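Local coordinates for gram-positive cocci surface proteins LPxTG domain-containing protein (Streptococcus pneumoniae, PDB 3NZ3) that binds mucin through the domain described here and is probably held on the bacterial cell wall as a surface adhesin, at residues Thr23-His27 with Val89-Glu93; Gln35-Glu39 with Ile74-Ile78; Val41-Val45 with Asn69-Val73; Val45-Thr50 with Tyr62-Gly68; Lys80-Ile86 with Val105-Ser111. All blocks are in the same frame, centred on the assembly; numbering follows the deposited sequence.

Interaction 1. Residues Thr23-His27 with Val89-Glu93; sequences TRIIH and VESQE
Arg-24 and Ile-26 meet Val-89 and the carbonyl of Glu-90 across the interior of the Ig-like, all-beta mucin-binding domain, where strand 14-30 of the larger sheet faces strand 88-94 of the two-stranded one. The arginine grips a single acceptor end-on: NH1 lies 2.9 Å and NH2 3.0 Å from Glu-90 O. The oxygen sits in the guanidinium plane, NH1 almost in line with the C=O bond and NH2 above the carbonyl plane. NH1 also gives a proton to a water, which in turn donates to Gln-92 OE1. NE is bonded to Gln-43 OE1, so all three nitrogens of this buried group have acceptors. Val-89 CG1 covers one guanidinium face, 3.6 Å from Arg-24 CZ, while Ile-26 meets the same valine tip to tip, CD1 being 3.8 Å from Val-89 CG1. The amide of Gln-92 turns back on its own segment, with NE2 donating nearly straight (173°) to Glu-93 O.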
# COMPACT_ATOMS: atom_id res chain seq x y z
N THR A 23 -2.47 1.43 3.21
CA THR A 23 -2.56 0.40 2.18
C THR A 23 -2.27 0.93 0.77
O THR A 23 -2.73 2.01 0.39
CB THR A 23 -3.96 -0.28 2.20
OG1 THR A 23 -4.27 -0.71 3.54
CG2 THR A 23 -4.01 -1.50 1.28
N ARG A 24 -1.49 0.16 0.01
CA ARG A 24 -1.34 0.40 -1.41
C ARG A 24 -2.05 -0.69 -2.21
O ARG A 24 -1.86 -1.89 -1.98
CB ARG A 24 0.13 0.46 -1.82
CG ARG A 24 0.33 0.71 -3.33
CD ARG A 24 1.77 1.06 -3.67
NE ARG A 24 2.65 -0.11 -3.61
CZ ARG A 24 3.96 -0.07 -3.86
NH1 ARG A 24 4.56 1.07 -4.19
NH2 ARG A 24 4.67 -1.19 -3.78
N ILE A 25 -2.88 -0.25 -3.15
CA ILE A 25 -3.53 -1.17 -4.08
C ILE A 25 -2.99 -0.96 -5.48
O ILE A 25 -2.88 0.18 -5.97
CB ILE A 25 -5.07 -1.01 -4.06
CG1 ILE A 25 -5.60 -1.27 -2.64
CG2 ILE A 25 -5.72 -1.97 -5.07
CD1 ILE A 25 -7.06 -0.88 -2.43
N ILE A 26 -2.65 -2.07 -6.14
CA ILE A 26 -2.24 -2.01 -7.53
C ILE A 26 -3.34 -2.65 -8.37
O ILE A 26 -3.77 -3.78 -8.10
CB ILE A 26 -0.89 -2.72 -7.77
CG1 ILE A 26 0.13 -2.27 -6.72
CG2 ILE A 26 -0.38 -2.44 -9.20
CD1 ILE A 26 1.40 -3.11 -6.66
N HIS A 27 -3.82 -1.90 -9.36
CA HIS A 27 -4.80 -2.40 -10.33
C HIS A 27 -4.10 -2.69 -11.65
O HIS A 27 -3.11 -2.03 -11.99
CB HIS A 27 -5.90 -1.38 -10.60
CG HIS A 27 -6.63 -0.91 -9.38
ND1 HIS A 27 -7.50 -1.71 -8.68
CD2 HIS A 27 -6.63 0.30 -8.76
CE1 HIS A 27 -8.01 -1.02 -7.67
NE2 HIS A 27 -7.49 0.20 -7.69
N VAL A 89 6.18 -2.26 -10.09
CA VAL A 89 5.82 -1.24 -9.12
C VAL A 89 6.86 -1.31 -7.98
O VAL A 89 7.03 -2.37 -7.36
CB VAL A 89 4.37 -1.44 -8.59
CG1 VAL A 89 4.06 -0.47 -7.45
CG2 VAL A 89 3.35 -1.27 -9.73
N GLU A 90 7.56 -0.21 -7.75
CA GLU A 90 8.70 -0.16 -6.82
C GLU A 90 8.26 -0.32 -5.37
O GLU A 90 7.14 0.04 -5.01
CB GLU A 90 9.48 1.15 -6.97
CG GLU A 90 10.01 1.44 -8.38
CD GLU A 90 11.08 0.47 -8.83
OE1 GLU A 90 11.95 0.09 -8.01
OE2 GLU A 90 11.07 0.08 -10.02
N SER A 91 9.15 -0.87 -4.53
CA SER A 91 8.91 -0.90 -3.09
C SER A 91 8.91 0.54 -2.56
O SER A 91 9.55 1.42 -3.14
CB SER A 91 9.96 -1.74 -2.36
OG SER A 91 11.24 -1.13 -2.40
N GLN A 92 8.18 0.78 -1.47
CA GLN A 92 8.09 2.13 -0.90
C GLN A 92 8.03 2.08 0.62
O GLN A 92 7.27 1.31 1.19
CB GLN A 92 6.85 2.86 -1.44
CG GLN A 92 6.82 4.36 -1.10
CD GLN A 92 5.41 4.92 -0.98
OE1 GLN A 92 4.71 5.09 -1.98
NE2 GLN A 92 5.00 5.23 0.25
N GLU A 93 8.84 2.93 1.27
CA GLU A 93 8.79 3.08 2.73
C GLU A 93 7.42 3.63 3.15
O GLU A 93 6.87 4.53 2.51
CB GLU A 93 9.90 4.01 3.24
CG GLU A 93 10.07 3.99 4.78
CD GLU A 93 10.89 5.16 5.34
OE1 GLU A 93 11.01 6.20 4.66
OE2 GLU A 93 11.38 5.02 6.47
O HOH W 1 3.75 3.81 -4.12

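Interaction 2. Residues Gln35-Glu39 with Ile74-Ile78; sequences QNVKE and ISGKI
The CD1 methyl of Ile-78 touches two consecutive residues of 35-39, Val-37 through one branch and Lys-38 through its aliphatic stem. Val-37 turns CG1 anti to the carbonyl carbon (chi1 -67°), which leaves CG2 between the backbone N and the carbonyl carbon and directed at the isoleucine, with Val-37 CG2 3.5 Å from Ile-78 CD1. The isoleucine presents its long branch: CG1 stands anti to the carbonyl carbon and the chain continues extended (chi2 171°), so that CD1 is the atom put forward. Lys-38 passes obliquely over the same methyl, its CG and CD each 3.8 Å from Ile-78 CD1. Both segments belong to one end of the elongated Ig-like domain, where the chain turns a corner at Lys-38 between strands 36-37 and 39-53, and where 74-78 leaves strand 68-74 as an irregular loop. The lysine bends about its CG-CD bond (chi3 67°) and its ammonium comes to the backbone of Gly-76. Lys-38 NZ and Gly-76 N are 3.1 Å apart, but both are donors and this is a proximity without a bond; the charge also engages the ring of Tyr-28 in a cation-pi interaction. The loop is fastened by other partners, since Ser-75 OG is hydrogen-bonded to Ile-86 O and Gly-76 O to Tyr-107 OH.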
# COMPACT_ATOMS: atom_id res chain seq x y z
N GLN A 35 -11.00 -2.62 -18.48
CA GLN A 35 -11.35 -3.89 -17.84
C GLN A 35 -10.15 -4.39 -17.05
O GLN A 35 -9.01 -4.25 -17.50
CB GLN A 35 -11.73 -4.91 -18.92
CG GLN A 35 -12.68 -6.02 -18.47
CD GLN A 35 -14.09 -5.52 -18.22
OE1 GLN A 35 -14.69 -5.83 -17.21
NE2 GLN A 35 -14.64 -4.73 -19.16
N ASN A 36 -10.38 -4.93 -15.85
CA ASN A 36 -9.29 -5.49 -15.06
C ASN A 36 -8.80 -6.80 -15.68
O ASN A 36 -9.59 -7.71 -15.92
CB ASN A 36 -9.69 -5.69 -13.59
CG ASN A 36 -10.00 -4.37 -12.90
OD1 ASN A 36 -11.07 -3.80 -13.10
ND2 ASN A 36 -9.07 -3.88 -12.09
N VAL A 37 -7.50 -6.87 -15.94
CA VAL A 37 -6.91 -8.01 -16.66
C VAL A 37 -6.14 -8.96 -15.74
O VAL A 37 -5.71 -10.04 -16.17
CB VAL A 37 -6.03 -7.55 -17.84
CG1 VAL A 37 -6.90 -6.89 -18.91
CG2 VAL A 37 -4.94 -6.59 -17.38
N LYS A 38 -5.98 -8.54 -14.48
CA LYS A 38 -5.36 -9.32 -13.42
C LYS A 38 -6.04 -8.96 -12.10
O LYS A 38 -6.66 -7.89 -12.00
CB LYS A 38 -3.87 -8.99 -13.30
CG LYS A 38 -2.92 -9.80 -14.16
CD LYS A 38 -1.49 -9.24 -14.08
CE LYS A 38 -0.89 -9.43 -12.70
NZ LYS A 38 0.60 -9.33 -12.70
N GLU A 39 -5.91 -9.83 -11.10
CA GLU A 39 -6.38 -9.52 -9.75
C GLU A 39 -5.63 -8.33 -9.17
O GLU A 39 -4.43 -8.16 -9.41
CB GLU A 39 -6.18 -10.72 -8.83
CG GLU A 39 -7.30 -11.75 -8.86
CD GLU A 39 -7.45 -12.46 -7.53
OE1 GLU A 39 -6.44 -12.93 -6.98
OE2 GLU A 39 -8.60 -12.55 -7.03
N ILE A 74 6.34 -7.03 -9.39
CA ILE A 74 6.59 -7.16 -10.83
C ILE A 74 5.25 -7.38 -11.55
O ILE A 74 4.45 -8.24 -11.14
CB ILE A 74 7.58 -8.32 -11.12
CG1 ILE A 74 8.93 -8.05 -10.44
CG2 ILE A 74 7.78 -8.53 -12.63
CD1 ILE A 74 9.77 -9.30 -10.22
N SER A 75 4.99 -6.59 -12.58
CA SER A 75 3.79 -6.74 -13.40
C SER A 75 4.01 -7.88 -14.38
O SER A 75 4.86 -7.78 -15.27
CB SER A 75 3.47 -5.45 -14.16
OG SER A 75 3.49 -4.31 -13.31
N GLY A 76 3.26 -8.96 -14.23
CA GLY A 76 3.45 -10.15 -15.08
C GLY A 76 3.02 -9.92 -16.52
O GLY A 76 2.26 -8.99 -16.81
N LYS A 77 3.51 -10.77 -17.42
CA LYS A 77 3.08 -10.74 -18.82
C LYS A 77 1.70 -11.37 -18.91
O LYS A 77 1.38 -12.30 -18.16
CB LYS A 77 4.05 -11.50 -19.73
CG LYS A 77 5.53 -11.14 -19.59
CD LYS A 77 5.86 -9.79 -20.20
CE LYS A 77 7.36 -9.61 -20.32
NZ LYS A 77 8.07 -9.78 -19.01
N ILE A 78 0.88 -10.86 -19.82
CA ILE A 78 -0.45 -11.43 -20.08
C ILE A 78 -0.57 -11.74 -21.56
O ILE A 78 -0.27 -10.89 -22.41
CB ILE A 78 -1.58 -10.48 -19.64
CG1 ILE A 78 -1.37 -10.03 -18.19
CG2 ILE A 78 -2.95 -11.16 -19.80
CD1 ILE A 78 -2.31 -8.94 -17.76

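Interaction 3. Residues Val41-Val45 with Asn69-Val73; sequences VVQPV and NWDEV
Gln-43 reaches from strand 39-53 to the opposing segment 69-73, which runs nearly antiparallel to it, joining the larger and smaller sheets of the Ig-like domain near the centre of the chain. Its CB packs 3.7 Å from Trp-70 CD1. CG lies anti to the carbonyl carbon (chi1 -53°) and the chain then runs extended, carrying the amide past the indole, whose plane is only 20° from that of the amide. CD comes within 4.0 Å of Val-73 CG2. At the tip the two polar atoms part company: OE1 rests 3.5 Å from Trp-70 CB and accepts a hydrogen bond from Arg-24 NE, while NE2 donates to Asp-71 O at 3.0 Å. NE2 also lies 3.3 Å from Val-73 CG2. The bond to Asp-71 is straight (166°) and lies in the amide plane, although NE2 is tilted from the plane of the carbonyl it meets. With a bond at each end, the amide is fixed against a flip. Hydrophobic contacts lie before and after the glutamine along the strand. Val-41 and Val-73 meet tip to tip through CG1 and CG2, and Val-45 packs obliquely against the indole, its CG2 3.6 Å from Trp-70 CD1.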
# COMPACT_ATOMS: atom_id res chain seq x y z
N VAL A 41 -3.58 -6.28 -6.46
CA VAL A 41 -2.62 -6.59 -5.39
C VAL A 41 -2.83 -5.59 -4.25
O VAL A 41 -2.76 -4.37 -4.46
CB VAL A 41 -1.15 -6.59 -5.91
CG1 VAL A 41 -0.15 -6.57 -4.75
CG2 VAL A 41 -0.89 -7.81 -6.81
N VAL A 42 -3.13 -6.10 -3.06
CA VAL A 42 -3.43 -5.25 -1.91
C VAL A 42 -2.30 -5.40 -0.89
O VAL A 42 -1.97 -6.52 -0.48
CB VAL A 42 -4.81 -5.60 -1.29
CG1 VAL A 42 -5.11 -4.74 -0.04
CG2 VAL A 42 -5.93 -5.43 -2.31
N GLN A 43 -1.71 -4.27 -0.50
CA GLN A 43 -0.55 -4.26 0.40
C GLN A 43 -0.80 -3.43 1.67
O GLN A 43 -0.48 -2.24 1.70
CB GLN A 43 0.70 -3.74 -0.33
CG GLN A 43 1.02 -4.47 -1.64
CD GLN A 43 2.30 -4.00 -2.27
OE1 GLN A 43 2.46 -2.83 -2.62
NE2 GLN A 43 3.24 -4.92 -2.43
N PRO A 44 -1.38 -4.06 2.71
CA PRO A 44 -1.65 -3.34 3.95
C PRO A 44 -0.45 -3.34 4.89
O PRO A 44 0.21 -4.36 5.08
CB PRO A 44 -2.81 -4.13 4.57
CG PRO A 44 -2.64 -5.54 4.05
CD PRO A 44 -1.87 -5.46 2.75
N VAL A 45 -0.13 -2.17 5.44
CA VAL A 45 0.92 -2.07 6.44
C VAL A 45 0.33 -1.48 7.71
O VAL A 45 -0.29 -0.42 7.69
CB VAL A 45 2.12 -1.25 5.91
CG1 VAL A 45 3.06 -0.83 7.04
CG2 VAL A 45 2.89 -2.06 4.84
N ASN A 69 6.95 -1.07 4.88
CA ASN A 69 7.40 -1.07 3.50
C ASN A 69 6.36 -1.80 2.65
O ASN A 69 5.93 -2.91 3.00
CB ASN A 69 8.75 -1.79 3.41
CG ASN A 69 9.44 -1.60 2.08
OD1 ASN A 69 9.46 -2.50 1.25
ND2 ASN A 69 10.03 -0.42 1.88
N TRP A 70 5.95 -1.17 1.55
CA TRP A 70 5.19 -1.86 0.51
C TRP A 70 6.21 -2.49 -0.43
O TRP A 70 7.07 -1.80 -0.97
CB TRP A 70 4.30 -0.90 -0.28
CG TRP A 70 3.17 -0.30 0.52
CD1 TRP A 70 2.41 -0.93 1.45
CD2 TRP A 70 2.67 1.04 0.42
NE1 TRP A 70 1.46 -0.07 1.95
CE2 TRP A 70 1.60 1.15 1.34
CE3 TRP A 70 3.02 2.17 -0.34
CZ2 TRP A 70 0.88 2.33 1.52
CZ3 TRP A 70 2.30 3.35 -0.16
CH2 TRP A 70 1.24 3.42 0.76
N ASP A 71 6.13 -3.81 -0.59
CA ASP A 71 7.10 -4.54 -1.40
C ASP A 71 6.96 -4.23 -2.89
O ASP A 71 5.88 -3.86 -3.37
CB ASP A 71 6.95 -6.05 -1.19
CG ASP A 71 7.38 -6.51 0.18
OD1 ASP A 71 8.18 -5.80 0.84
OD2 ASP A 71 6.91 -7.58 0.61
N GLU A 72 8.07 -4.39 -3.60
CA GLU A 72 8.06 -4.35 -5.06
C GLU A 72 7.10 -5.40 -5.61
O GLU A 72 7.02 -6.52 -5.08
CB GLU A 72 9.48 -4.58 -5.61
CG GLU A 72 9.52 -4.68 -7.14
CD GLU A 72 10.88 -5.07 -7.71
OE1 GLU A 72 11.62 -5.84 -7.07
OE2 GLU A 72 11.19 -4.62 -8.84
N VAL A 73 6.37 -5.04 -6.66
CA VAL A 73 5.51 -5.99 -7.36
C VAL A 73 5.79 -5.94 -8.86
O VAL A 73 5.51 -4.94 -9.52
CB VAL A 73 4.00 -5.73 -7.09
CG1 VAL A 73 3.15 -6.77 -7.79
CG2 VAL A 73 3.70 -5.74 -5.59

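Interaction 4. Residues Val45-Thr50 with Tyr62-Gly68; sequences VTLSRT and YGEWTTG
An antiparallel beta hairpin, formed by strands 39-53 and 60-62 in the domain's larger sheet, brings Arg-49 between the rings of Tyr-62 and Trp-65. Beyond strand 60-62 the returning chain is irregular but stays alongside, Gly-63 N bonding to Thr-50 O and Thr-66 N to Ser-48 O. Ser-48 N is answered by a side chain, Thr-66 OG1, at 2.9 Å; chi1 of 51° turns this hydroxyl to the strand. The arginine leaves its backbone with CG between N and the carbonyl carbon (chi1 68°), then stretches straight to NE. Its guanidinium lies flat on Tyr-62 in a cation-pi stack, the planes 15° apart and Arg-49 CZ 3.4 Å from Tyr-62 CD1. On the opposite face is Trp-65, whose CZ2 is 3.4 Å from Arg-49 NE, while Arg-49 CD makes a CH-pi contact with the five-membered ring. The charge is paired with Glu-18 through NH2, and Arg-49 NH1 reaches Gly-63 O through a water that lies in the guanidinium plane.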
# COMPACT_ATOMS: atom_id res chain seq x y z
N VAL A 45 -0.13 -2.17 5.44
CA VAL A 45 0.92 -2.07 6.44
C VAL A 45 0.33 -1.48 7.71
O VAL A 45 -0.29 -0.42 7.69
CB VAL A 45 2.12 -1.25 5.91
CG1 VAL A 45 3.06 -0.83 7.04
CG2 VAL A 45 2.89 -2.06 4.84
N THR A 46 0.52 -2.19 8.82
CA THR A 46 -0.07 -1.80 10.10
C THR A 46 1.00 -1.30 11.06
O THR A 46 1.82 -2.08 11.57
CB THR A 46 -0.92 -2.95 10.71
OG1 THR A 46 -1.99 -3.25 9.81
CG2 THR A 46 -1.52 -2.56 12.07
N LEU A 47 1.00 0.01 11.29
CA LEU A 47 1.96 0.66 12.17
C LEU A 47 1.39 0.78 13.57
O LEU A 47 0.17 0.71 13.75
CB LEU A 47 2.33 2.04 11.63
CG LEU A 47 2.82 2.08 10.17
CD1 LEU A 47 3.16 3.48 9.78
CD2 LEU A 47 4.02 1.15 9.96
N SER A 48 2.26 0.95 14.56
CA SER A 48 1.83 1.04 15.95
C SER A 48 2.64 2.05 16.75
O SER A 48 3.78 2.36 16.41
CB SER A 48 1.91 -0.32 16.63
OG SER A 48 3.25 -0.64 16.96
N ARG A 49 2.04 2.54 17.83
CA ARG A 49 2.76 3.34 18.81
C ARG A 49 2.19 3.09 20.20
O ARG A 49 1.02 2.72 20.34
CB ARG A 49 2.72 4.84 18.45
CG ARG A 49 1.33 5.47 18.56
CD ARG A 49 1.40 6.99 18.41
NE ARG A 49 0.06 7.58 18.37
CZ ARG A 49 -0.19 8.88 18.29
NH1 ARG A 49 0.81 9.76 18.23
NH2 ARG A 49 -1.44 9.32 18.26
N THR A 50 3.02 3.27 21.23
CA THR A 50 2.58 3.09 22.60
C THR A 50 1.88 4.36 23.09
O THR A 50 2.26 5.47 22.72
CB THR A 50 3.74 2.69 23.54
OG1 THR A 50 4.47 1.63 22.94
CG2 THR A 50 3.22 2.20 24.88
N TYR A 62 2.64 9.81 23.97
CA TYR A 62 2.72 8.85 22.87
C TYR A 62 4.16 8.59 22.45
O TYR A 62 4.98 9.51 22.37
CB TYR A 62 1.96 9.38 21.65
CG TYR A 62 0.46 9.38 21.80
CD1 TYR A 62 -0.27 8.21 21.64
CD2 TYR A 62 -0.23 10.56 22.08
CE1 TYR A 62 -1.65 8.21 21.78
CE2 TYR A 62 -1.62 10.57 22.22
CZ TYR A 62 -2.32 9.39 22.06
OH TYR A 62 -3.69 9.37 22.19
N GLY A 63 4.45 7.33 22.15
CA GLY A 63 5.75 6.97 21.61
C GLY A 63 5.78 7.20 20.11
O GLY A 63 4.78 7.60 19.51
N GLU A 64 6.93 6.94 19.50
CA GLU A 64 7.06 7.03 18.05
C GLU A 64 6.32 5.87 17.38
O GLU A 64 6.18 4.80 17.97
CB GLU A 64 8.54 7.00 17.65
CG GLU A 64 9.36 8.19 18.13
CD GLU A 64 8.81 9.51 17.64
OE1 GLU A 64 8.54 9.65 16.43
OE2 GLU A 64 8.62 10.42 18.47
N TRP A 65 5.85 6.10 16.16
CA TRP A 65 5.24 5.04 15.35
C TRP A 65 6.31 4.14 14.73
O TRP A 65 7.43 4.59 14.44
CB TRP A 65 4.44 5.64 14.19
CG TRP A 65 3.17 6.34 14.55
CD1 TRP A 65 3.01 7.70 14.76
CD2 TRP A 65 1.87 5.76 14.66
NE1 TRP A 65 1.69 7.97 15.02
CE2 TRP A 65 0.97 6.80 14.97
CE3 TRP A 65 1.38 4.44 14.55
CZ2 TRP A 65 -0.40 6.57 15.17
CZ3 TRP A 65 0.03 4.21 14.75
CH2 TRP A 65 -0.85 5.27 15.06
N THR A 66 5.96 2.88 14.50
CA THR A 66 6.81 1.98 13.74
C THR A 66 6.80 2.40 12.27
O THR A 66 6.06 3.31 11.88
CB THR A 66 6.35 0.50 13.86
OG1 THR A 66 4.95 0.41 13.57
CG2 THR A 66 6.63 -0.03 15.26
N THR A 67 7.63 1.75 11.46
CA THR A 67 7.65 1.98 10.02
C THR A 67 7.49 0.67 9.27
O THR A 67 7.74 -0.42 9.82
CB THR A 67 8.95 2.63 9.55
OG1 THR A 67 10.06 1.87 10.05
CG2 THR A 67 9.05 4.08 10.03
N GLY A 68 7.09 0.77 8.01
CA GLY A 68 6.91 -0.40 7.17
C GLY A 68 7.38 -0.17 5.76
O GLY A 68 8.10 0.80 5.46
O HOH W 2 4.02 -2.16 13.55
O HOH W 3 3.61 9.58 18.31
O HOH W 4 5.77 4.01 20.59

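Interaction 5. Residues Lys80-Ile86 with Val105-Ser111; sequences KYKDPDI and VRYDRLS
Pro-84 lies over one face of the Tyr-107 ring, its CB 3.9 Å from the ring centroid in a CH-pi contact, while Lys-82 O stands at the ring edge. Tyr-81 crosses Tyr-107 at about a right angle: Tyr-81 CD2 packs 3.4 Å from Tyr-107 CB, and the same rim of the Tyr-81 ring meets the carbonyl carbon of Asp-108. Their hydroxyls are bonded beyond the two segments, Tyr-81 OH to Asp-30 and Tyr-107 OH to Gly-76 O. Asp-85, its CG between N and the carbonyl carbon (chi1 65°), takes the Arg-106 N-H on OD1 at 2.9 Å, from above the carboxylate plane, and returns its own N-H to Arg-106 O. Lys-82 N bonds to Asp-108 O (2.8 Å), and Leu-110 N to Lys-80 O (3.0 Å). Lys-82 NZ and Asp-108 OD2 are too far apart for a salt bridge, but a water links them. With a single beta bridge, Tyr-81 to Arg-109, the arrangement is an irregular antiparallel pairing in which a loop borders the outermost strand 101-107 at the C-terminal end of the Ig-like domain.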
# COMPACT_ATOMS: atom_id res chain seq x y z
N LYS A 80 -1.95 -12.13 -25.21
CA LYS A 80 -2.78 -11.24 -26.06
C LYS A 80 -2.44 -9.75 -25.87
O LYS A 80 -2.97 -8.89 -26.58
CB LYS A 80 -4.29 -11.48 -25.88
CG LYS A 80 -4.74 -12.95 -26.00
CD LYS A 80 -4.89 -13.41 -27.44
CE LYS A 80 -5.33 -14.87 -27.49
NZ LYS A 80 -5.17 -15.43 -28.86
N TYR A 81 -1.54 -9.46 -24.93
CA TYR A 81 -1.18 -8.09 -24.59
C TYR A 81 0.30 -7.78 -24.82
O TYR A 81 1.16 -8.66 -24.66
CB TYR A 81 -1.54 -7.79 -23.14
CG TYR A 81 -3.02 -7.53 -22.91
CD1 TYR A 81 -3.88 -8.54 -22.49
CD2 TYR A 81 -3.55 -6.26 -23.12
CE1 TYR A 81 -5.24 -8.30 -22.28
CE2 TYR A 81 -4.90 -6.00 -22.92
CZ TYR A 81 -5.73 -7.02 -22.51
OH TYR A 81 -7.07 -6.75 -22.31
N LYS A 82 0.58 -6.53 -25.16
CA LYS A 82 1.95 -6.01 -25.17
C LYS A 82 2.49 -5.99 -23.74
O LYS A 82 1.74 -6.27 -22.79
CB LYS A 82 1.98 -4.59 -25.74
CG LYS A 82 1.42 -4.43 -27.16
CD LYS A 82 1.32 -2.94 -27.48
CE LYS A 82 0.71 -2.67 -28.84
NZ LYS A 82 0.89 -1.23 -29.21
N ASP A 83 3.77 -5.67 -23.57
CA ASP A 83 4.36 -5.51 -22.24
C ASP A 83 3.68 -4.35 -21.53
O ASP A 83 3.36 -3.34 -22.17
CB ASP A 83 5.86 -5.22 -22.34
CG ASP A 83 6.67 -6.42 -22.81
OD1 ASP A 83 6.16 -7.57 -22.81
OD2 ASP A 83 7.85 -6.21 -23.17
N PRO A 84 3.46 -4.47 -20.21
CA PRO A 84 2.79 -3.39 -19.45
C PRO A 84 3.56 -2.07 -19.49
O PRO A 84 4.79 -2.08 -19.65
CB PRO A 84 2.76 -3.94 -18.02
CG PRO A 84 3.82 -4.99 -17.97
CD PRO A 84 3.82 -5.60 -19.34
N ASP A 85 2.85 -0.95 -19.35
CA ASP A 85 3.50 0.37 -19.29
C ASP A 85 4.43 0.51 -18.08
O ASP A 85 5.45 1.22 -18.14
CB ASP A 85 2.46 1.52 -19.35
CG ASP A 85 1.52 1.56 -18.15
OD1 ASP A 85 1.44 0.59 -17.36
OD2 ASP A 85 0.83 2.60 -18.00
N ILE A 86 4.08 -0.18 -16.99
CA ILE A 86 4.89 -0.22 -15.77
C ILE A 86 5.30 -1.67 -15.52
O ILE A 86 4.50 -2.47 -15.03
CB ILE A 86 4.11 0.37 -14.56
CG1 ILE A 86 3.66 1.81 -14.88
CG2 ILE A 86 4.96 0.32 -13.27
CD1 ILE A 86 2.60 2.38 -13.95
N VAL A 105 -1.58 -0.24 -13.43
CA VAL A 105 -0.70 -0.73 -14.48
C VAL A 105 -1.58 -1.00 -15.70
O VAL A 105 -2.62 -1.66 -15.58
CB VAL A 105 0.03 -2.02 -14.03
CG1 VAL A 105 0.90 -2.59 -15.14
CG2 VAL A 105 0.87 -1.76 -12.77
N ARG A 106 -1.18 -0.48 -16.86
CA ARG A 106 -1.99 -0.57 -18.07
C ARG A 106 -1.37 -1.44 -19.15
O ARG A 106 -0.20 -1.27 -19.51
CB ARG A 106 -2.31 0.83 -18.62
CG ARG A 106 -3.33 1.58 -17.78
CD ARG A 106 -3.52 3.01 -18.23
NE ARG A 106 -4.55 3.66 -17.42
CZ ARG A 106 -4.31 4.34 -16.30
NH1 ARG A 106 -3.08 4.46 -15.83
NH2 ARG A 106 -5.32 4.89 -15.63
N TYR A 107 -2.18 -2.37 -19.67
CA TYR A 107 -1.79 -3.26 -20.75
C TYR A 107 -2.56 -2.91 -22.01
O TYR A 107 -3.78 -2.70 -21.99
CB TYR A 107 -2.08 -4.73 -20.41
CG TYR A 107 -1.32 -5.30 -19.23
CD1 TYR A 107 -1.66 -4.97 -17.92
CD2 TYR A 107 -0.27 -6.21 -19.43
CE1 TYR A 107 -0.96 -5.51 -16.83
CE2 TYR A 107 0.42 -6.76 -18.36
CZ TYR A 107 0.07 -6.40 -17.06
OH TYR A 107 0.75 -6.94 -15.99
N ASP A 108 -1.84 -2.84 -23.13
CA ASP A 108 -2.48 -2.58 -24.41
C ASP A 108 -2.41 -3.86 -25.23
O ASP A 108 -1.37 -4.53 -25.25
CB ASP A 108 -1.77 -1.43 -25.12
CG ASP A 108 -2.68 -0.68 -26.09
OD1 ASP A 108 -3.91 -0.94 -26.11
OD2 ASP A 108 -2.15 0.16 -26.84
N ARG A 109 -3.52 -4.22 -25.88
CA ARG A 109 -3.56 -5.43 -26.70
C ARG A 109 -2.53 -5.37 -27.82
O ARG A 109 -2.16 -4.29 -28.28
CB ARG A 109 -4.97 -5.66 -27.26
CG ARG A 109 -5.51 -4.55 -28.14
CD ARG A 109 -6.88 -4.92 -28.72
NE ARG A 109 -7.15 -4.18 -29.96
CZ ARG A 109 -8.19 -4.39 -30.76
NH1 ARG A 109 -9.10 -5.30 -30.46
NH2 ARG A 109 -8.32 -3.66 -31.86
N LEU A 110 -2.07 -6.54 -28.26
CA LEU A 110 -1.10 -6.65 -29.35
C LEU A 110 -1.57 -5.91 -30.60
O LEU A 110 -2.77 -5.81 -30.86
CB LEU A 110 -0.82 -8.13 -29.67
CG LEU A 110 -0.02 -8.94 -28.65
CD1 LEU A 110 0.04 -10.40 -29.05
CD2 LEU A 110 1.39 -8.37 -28.45
N SER A 111 -0.60 -5.39 -31.36
CA SER A 111 -0.88 -4.60 -32.57
C SER A 111 -1.45 -5.45 -33.70
O SER A 111 -2.38 -5.03 -34.38
CB SER A 111 0.38 -3.86 -33.03
OG SER A 111 0.63 -2.74 -32.19
O HOH W 5 0.73 0.51 -26.91
O HOH W 6 0.95 -2.28 -23.06
O HOH W 7 -0.61 3.24 -15.98

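Interactions 1 and 3 lie side by side near the centre of the chain and join the same two sheets, interaction 1 partly buried and interaction 3 nearer the surface; Arg-24 and Gln-43 bind each other, and both contacts set polar side chains beside aliphatic packing. Interactions 4 and 5 sit at opposite ends of the elongated domain, their centres about 39 Å apart, and are surface pairings of irregular chain with strands of the larger sheet, rich in backbone bonds and bridging waters. Interaction 4 adds an arginine between aromatic rings, interaction 5 a proline on tyrosine. Interaction 2, smallest in area and without direct hydrogen bonds between its segments, neighbours interaction 5, whose Tyr-107 and Ile-86 bond to its loop. Interactions 3 and 4 share Val-45.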